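Local coordinates for sortase family protein (Streptococcus agalactiae, PDB 3O0P) that probably acts as a class C sortase, a transpeptidase that joins pilin subunits into pili on the surface of group B Streptococcus, at residues L39-L44 against D166-P171; L64-K69 against Q143-T148. All blocks are in the same frame, centred on the assembly; numbering follows the deposited sequence.

Interaction 1 (L39-L44 against D166-P171); sequences LNNVHL and DLLVVP
The CA atoms of N41 and L168 are the nearest pair across the two loops, 7.6 Å apart, and no direct hydrogen bond links the segments. The contact is made by side chains and one water. L168 supplies the middle of it. Its CD2 methyl lies 3.6 Å from L44 CD1, and the two leucines meet obliquely. The same methyl is 3.7 Å from N41 ND2. The N41 and L168 side chains cross at about a right angle. Further along, L39 CD2 touches V169 CG2 at 4.1 Å. The L39 side chain reaches there because its CG is trans to the backbone N (chi1 -178°).

The segment 39-44 follows helix 22-37, in the N-terminal extension that in class C sortases leads into the lid. The segment 166-171 belongs to the long connection between strands 148-159 and 174-182, the beta6/beta7 loop of the sortase fold.

Water 1 bridges the two loops. It accepts from N41 ND2 at 3.0 Å and from V169 N at 3.0 Å, giving both N-H groups a partner. An Asx turn shapes the first segment: N40 OD1 takes the N-H of V42 at 3.1 Å, with the donor standing above the carbonyl plane. L44 also packs on L100 and T103. L168 O is hydrogen-bonded to H113 ND1, which ties the second loop to strand 112-117.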
loop_
_atom_site.group_PDB
_atom_site.type_symbol
_atom_site.label_atom_id
_atom_site.label_comp_id
_atom_site.label_asym_id
_atom_site.label_seq_id
_atom_site.Cartn_x
_atom_site.Cartn_y
_atom_site.Cartn_z
ATOM N N LEU A 39 -15.022 -5.791 3.842
ATOM C CA LEU A 39 -13.839 -6.388 3.218
ATOM C C LEU A 39 -13.846 -7.886 3.369
ATOM O O LEU A 39 -13.969 -8.388 4.478
ATOM C CB LEU A 39 -12.576 -5.850 3.895
ATOM C CG LEU A 39 -11.226 -6.336 3.339
ATOM C CD1 LEU A 39 -10.877 -5.578 2.057
ATOM C CD2 LEU A 39 -10.100 -6.170 4.360
ATOM N N ASN A 40 -13.678 -8.600 2.264
ATOM C CA ASN A 40 -13.433 -10.043 2.335
ATOM C C ASN A 40 -12.049 -10.288 1.756
ATOM O O ASN A 40 -11.759 -9.934 0.608
ATOM C CB ASN A 40 -14.503 -10.864 1.596
ATOM C CG ASN A 40 -14.408 -12.367 1.889
ATOM O OD1 ASN A 40 -13.387 -12.857 2.360
ATOM N ND2 ASN A 40 -15.481 -13.097 1.607
ATOM N N ASN A 41 -11.182 -10.874 2.570
ATOM C CA ASN A 41 -9.795 -11.094 2.170
ATOM C C ASN A 41 -9.600 -12.324 1.268
ATOM O O ASN A 41 -8.484 -12.707 0.973
ATOM C CB ASN A 41 -8.871 -11.137 3.400
ATOM C CG ASN A 41 -9.138 -12.326 4.283
ATOM O OD1 ASN A 41 -9.588 -13.345 3.810
ATOM N ND2 ASN A 41 -8.885 -12.192 5.585
ATOM N N VAL A 42 -10.684 -12.912 0.779
ATOM C CA VAL A 42 -10.556 -13.913 -0.281
ATOM C C VAL A 42 -9.855 -13.366 -1.552
ATOM O O VAL A 42 -9.318 -14.144 -2.357
ATOM C CB VAL A 42 -11.939 -14.495 -0.650
ATOM N N HIS A 43 -9.833 -12.038 -1.737
ATOM C CA HIS A 43 -9.189 -11.440 -2.927
ATOM C C HIS A 43 -7.662 -11.521 -2.868
ATOM O O HIS A 43 -6.972 -11.119 -3.817
ATOM C CB HIS A 43 -9.626 -9.970 -3.145
ATOM N N LEU A 44 -7.126 -12.077 -1.783
ATOM C CA LEU A 44 -5.689 -12.034 -1.576
ATOM C C LEU A 44 -4.936 -12.992 -2.493
ATOM O O LEU A 44 -5.107 -14.219 -2.454
ATOM C CB LEU A 44 -5.315 -12.327 -0.127
ATOM C CG LEU A 44 -5.562 -11.216 0.886
ATOM C CD1 LEU A 44 -5.251 -11.699 2.271
ATOM C CD2 LEU A 44 -4.736 -9.989 0.555
ATOM N N ASP A 166 0.337 -12.402 7.997
ATOM C CA ASP A 166 0.793 -11.116 8.522
ATOM C C ASP A 166 0.251 -9.934 7.759
ATOM O O ASP A 166 0.595 -8.804 8.072
ATOM C CB ASP A 166 2.312 -11.070 8.520
ATOM C CG ASP A 166 2.904 -12.233 9.261
ATOM O OD1 ASP A 166 2.690 -12.326 10.491
ATOM O OD2 ASP A 166 3.543 -13.070 8.610
ATOM N N LEU A 167 -0.603 -10.210 6.774
ATOM C CA LEU A 167 -1.253 -9.155 5.994
ATOM C C LEU A 167 -2.704 -8.951 6.368
ATOM O O LEU A 167 -3.319 -8.041 5.855
ATOM C CB LEU A 167 -1.207 -9.491 4.509
ATOM C CG LEU A 167 0.208 -9.680 3.971
ATOM C CD1 LEU A 167 0.135 -10.002 2.488
ATOM C CD2 LEU A 167 1.096 -8.442 4.200
ATOM N N LEU A 168 -3.229 -9.771 7.274
ATOM C CA LEU A 168 -4.646 -9.732 7.600
ATOM C C LEU A 168 -4.928 -8.636 8.603
ATOM O O LEU A 168 -4.020 -8.161 9.308
ATOM C CB LEU A 168 -5.083 -11.090 8.169
ATOM C CG LEU A 168 -4.751 -12.316 7.312
ATOM C CD1 LEU A 168 -5.330 -13.560 7.957
ATOM C CD2 LEU A 168 -5.226 -12.162 5.867
ATOM N N VAL A 169 -6.192 -8.240 8.666
ATOM C CA VAL A 169 -6.616 -7.248 9.618
ATOM C C VAL A 169 -6.396 -7.772 11.034
ATOM O O VAL A 169 -6.707 -8.916 11.353
ATOM C CB VAL A 169 -8.101 -6.893 9.400
ATOM C CG1 VAL A 169 -8.662 -6.083 10.586
ATOM C CG2 VAL A 169 -8.267 -6.141 8.062
ATOM N N VAL A 170 -5.825 -6.920 11.873
ATOM C CA VAL A 170 -5.673 -7.193 13.288
ATOM C C VAL A 170 -6.679 -6.340 14.048
ATOM O O VAL A 170 -6.578 -5.129 14.057
ATOM C CB VAL A 170 -4.253 -6.847 13.785
ATOM C CG1 VAL A 170 -4.114 -7.141 15.281
ATOM C CG2 VAL A 170 -3.204 -7.610 12.988
ATOM N N PRO A 171 -7.651 -6.984 14.703
ATOM C CA PRO A 171 -8.660 -6.215 15.438
ATOM C C PRO A 171 -8.037 -5.193 16.387
ATOM O O PRO A 171 -7.050 -5.477 17.063
ATOM C CB PRO A 171 -9.411 -7.296 16.229
ATOM C CG PRO A 171 -9.218 -8.558 15.435
ATOM C CD PRO A 171 -7.839 -8.438 14.834
HETATM O O HOH W 1 -8.148 -9.563 6.829
#

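Interaction 2 (L64-K69 against Q143-T148); sequences LEVSEK and QNIKET
The segment 143-148 is the turn of the beta hairpin made by strands 139-143 and 148-159, and L64 and V66 of the N-terminal extension pack against it through I145. I145 CG2 lies 3.6 Å from the backbone L64 O and 4.0 Å from V66 CG2. The other branch of I145 meets L64, with CD1 4.2 Å from L64 CD2, and these two side chains cross at about a right angle. A chi1 of 49° sets I145 CG1 between the backbone N and the carbonyl carbon and CG2 beside the N, turning one branch to the L64 side chain and the other to V66. Water 2 joins the backbones: it donates to L64 O at 2.8 Å and accepts from I145 N at 2.9 Å. The water gives each of these backbone groups a partner between two buried residues.

Helix 22-37 adds M29 and A32 against L64, and helix 11-18 adds F13 and A16 against V66. After V66 the chain reverses in a type I' turn closed by K69.

N144 OD1 grips two N-H groups, K146 N at 2.8 Å and E147 N at 3.0 Å. This is an Asx turn and Asx motif, here bracing the end of an antiparallel hairpin.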
loop_
_atom_site.group_PDB
_atom_site.type_symbol
_atom_site.label_atom_id
_atom_site.label_comp_id
_atom_site.label_asym_id
_atom_site.label_seq_id
_atom_site.Cartn_x
_atom_site.Cartn_y
_atom_site.Cartn_z
ATOM N N LEU A 64 -11.753 6.228 -4.411
ATOM C CA LEU A 64 -10.547 6.907 -3.930
ATOM C C LEU A 64 -9.680 7.477 -5.032
ATOM O O LEU A 64 -8.669 8.114 -4.749
ATOM C CB LEU A 64 -9.690 5.962 -3.097
ATOM C CG LEU A 64 -10.257 5.583 -1.726
ATOM C CD1 LEU A 64 -9.277 4.679 -0.995
ATOM C CD2 LEU A 64 -10.607 6.792 -0.883
ATOM N N GLU A 65 -10.078 7.284 -6.285
ATOM C CA GLU A 65 -9.236 7.644 -7.407
ATOM C C GLU A 65 -9.463 9.056 -7.903
ATOM O O GLU A 65 -10.573 9.449 -8.186
ATOM C CB GLU A 65 -9.518 6.723 -8.588
ATOM C CG GLU A 65 -8.889 5.366 -8.435
ATOM C CD GLU A 65 -9.081 4.483 -9.666
ATOM O OE1 GLU A 65 -9.695 4.964 -10.649
ATOM O OE2 GLU A 65 -8.644 3.308 -9.639
ATOM N N VAL A 66 -8.361 9.784 -8.063
ATOM C CA VAL A 66 -8.323 10.989 -8.885
ATOM C C VAL A 66 -7.000 10.929 -9.650
ATOM O O VAL A 66 -6.008 10.362 -9.169
ATOM C CB VAL A 66 -8.409 12.302 -8.075
ATOM C CG1 VAL A 66 -9.771 12.430 -7.413
ATOM C CG2 VAL A 66 -7.270 12.416 -7.060
ATOM N N SER A 67 -7.014 11.423 -10.881
ATOM C CA SER A 67 -5.852 11.328 -11.755
ATOM C C SER A 67 -5.339 9.880 -11.838
ATOM O O SER A 67 -4.120 9.639 -11.909
ATOM C CB SER A 67 -4.739 12.245 -11.253
ATOM O OG SER A 67 -3.917 12.665 -12.327
ATOM N N GLU A 68 -6.271 8.928 -11.811
ATOM C CA GLU A 68 -5.974 7.496 -12.018
ATOM C C GLU A 68 -5.328 6.798 -10.829
ATOM O O GLU A 68 -4.970 5.618 -10.903
ATOM C CB GLU A 68 -5.057 7.317 -13.234
ATOM C CG GLU A 68 -5.642 7.875 -14.506
ATOM C CD GLU A 68 -4.900 7.408 -15.737
ATOM O OE1 GLU A 68 -3.835 7.985 -16.034
ATOM O OE2 GLU A 68 -5.368 6.454 -16.390
ATOM N N LYS A 69 -5.124 7.542 -9.759
ATOM C CA LYS A 69 -4.367 7.089 -8.599
ATOM C C LYS A 69 -5.195 7.156 -7.342
ATOM O O LYS A 69 -6.071 8.009 -7.221
ATOM C CB LYS A 69 -3.127 7.983 -8.432
ATOM C CG LYS A 69 -2.202 7.864 -9.626
ATOM C CD LYS A 69 -1.291 9.044 -9.816
ATOM C CE LYS A 69 -0.376 8.814 -11.020
ATOM N NZ LYS A 69 0.368 10.033 -11.441
ATOM N N GLN A 143 -0.657 9.432 1.501
ATOM C CA GLN A 143 -1.597 10.502 1.246
ATOM C C GLN A 143 -2.721 9.959 0.400
ATOM O O GLN A 143 -2.502 9.327 -0.627
ATOM C CB GLN A 143 -0.914 11.665 0.541
ATOM C CG GLN A 143 -1.842 12.826 0.319
ATOM C CD GLN A 143 -1.184 13.992 -0.397
ATOM O OE1 GLN A 143 0.040 14.031 -0.580
ATOM N NE2 GLN A 143 -2.004 14.943 -0.834
ATOM N N ASN A 144 -3.947 10.170 0.865
ATOM C CA ASN A 144 -5.141 9.843 0.078
ATOM C C ASN A 144 -5.884 11.141 -0.246
ATOM O O ASN A 144 -5.362 12.232 -0.010
ATOM C CB ASN A 144 -6.014 8.817 0.808
ATOM C CG ASN A 144 -6.477 9.309 2.172
ATOM O OD1 ASN A 144 -6.882 10.459 2.321
ATOM N ND2 ASN A 144 -6.379 8.441 3.186
ATOM N N ILE A 145 -7.074 11.049 -0.816
ATOM C CA ILE A 145 -7.767 12.243 -1.261
ATOM C C ILE A 145 -8.093 13.176 -0.115
ATOM O O ILE A 145 -8.318 14.357 -0.362
ATOM C CB ILE A 145 -9.064 11.930 -2.026
ATOM C CG1 ILE A 145 -9.952 10.921 -1.275
ATOM C CG2 ILE A 145 -8.768 11.459 -3.455
ATOM C CD1 ILE A 145 -11.348 10.801 -1.815
ATOM N N LYS A 146 -8.183 12.664 1.114
ATOM C CA LYS A 146 -8.537 13.489 2.259
ATOM C C LYS A 146 -7.346 14.054 3.021
ATOM O O LYS A 146 -7.355 15.218 3.406
ATOM C CB LYS A 146 -9.411 12.683 3.218
ATOM C CG LYS A 146 -9.812 13.498 4.449
ATOM C CD LYS A 146 -10.727 12.768 5.404
ATOM C CE LYS A 146 -11.222 13.713 6.519
ATOM N NZ LYS A 146 -12.261 14.643 6.029
ATOM N N GLU A 147 -6.338 13.230 3.279
ATOM C CA GLU A 147 -5.302 13.619 4.247
ATOM C C GLU A 147 -4.095 12.691 4.103
ATOM O O GLU A 147 -4.123 11.718 3.361
ATOM C CB GLU A 147 -5.878 13.552 5.686
ATOM C CG GLU A 147 -6.331 12.158 6.064
ATOM C CD GLU A 147 -7.314 12.114 7.226
ATOM O OE1 GLU A 147 -7.695 13.177 7.781
ATOM O OE2 GLU A 147 -7.732 10.991 7.550
ATOM N N THR A 148 -3.044 13.000 4.841
ATOM C CA THR A 148 -1.879 12.150 4.922
ATOM C C THR A 148 -1.901 11.438 6.263
ATOM O O THR A 148 -2.109 12.056 7.313
ATOM C CB THR A 148 -0.596 12.973 4.799
ATOM O OG1 THR A 148 -0.584 13.627 3.532
ATOM C CG2 THR A 148 0.598 12.082 4.867
HETATM O O HOH W 2 -7.483 8.532 -2.216
#

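In the fold
Interactions 1 and 2 involve two parts of one connection, the chain between helix 22-37 and strand 71-75. Interaction 1 lies near its start and interaction 2 near its end, and interaction 2 is nested inside the loop that interaction 1 closes. Their centres are 22 Å apart and their nearest atoms about 11 Å, so they do not touch. Interaction 1 is at the surface and interaction 2 is buried under the N-terminal helices. The chain between them probably includes the lid found over the active site of class C sortases. The loop holding segment 166-171 leads into strand 174-182, which, as in other sortases, probably carries the catalytic cysteine near its end.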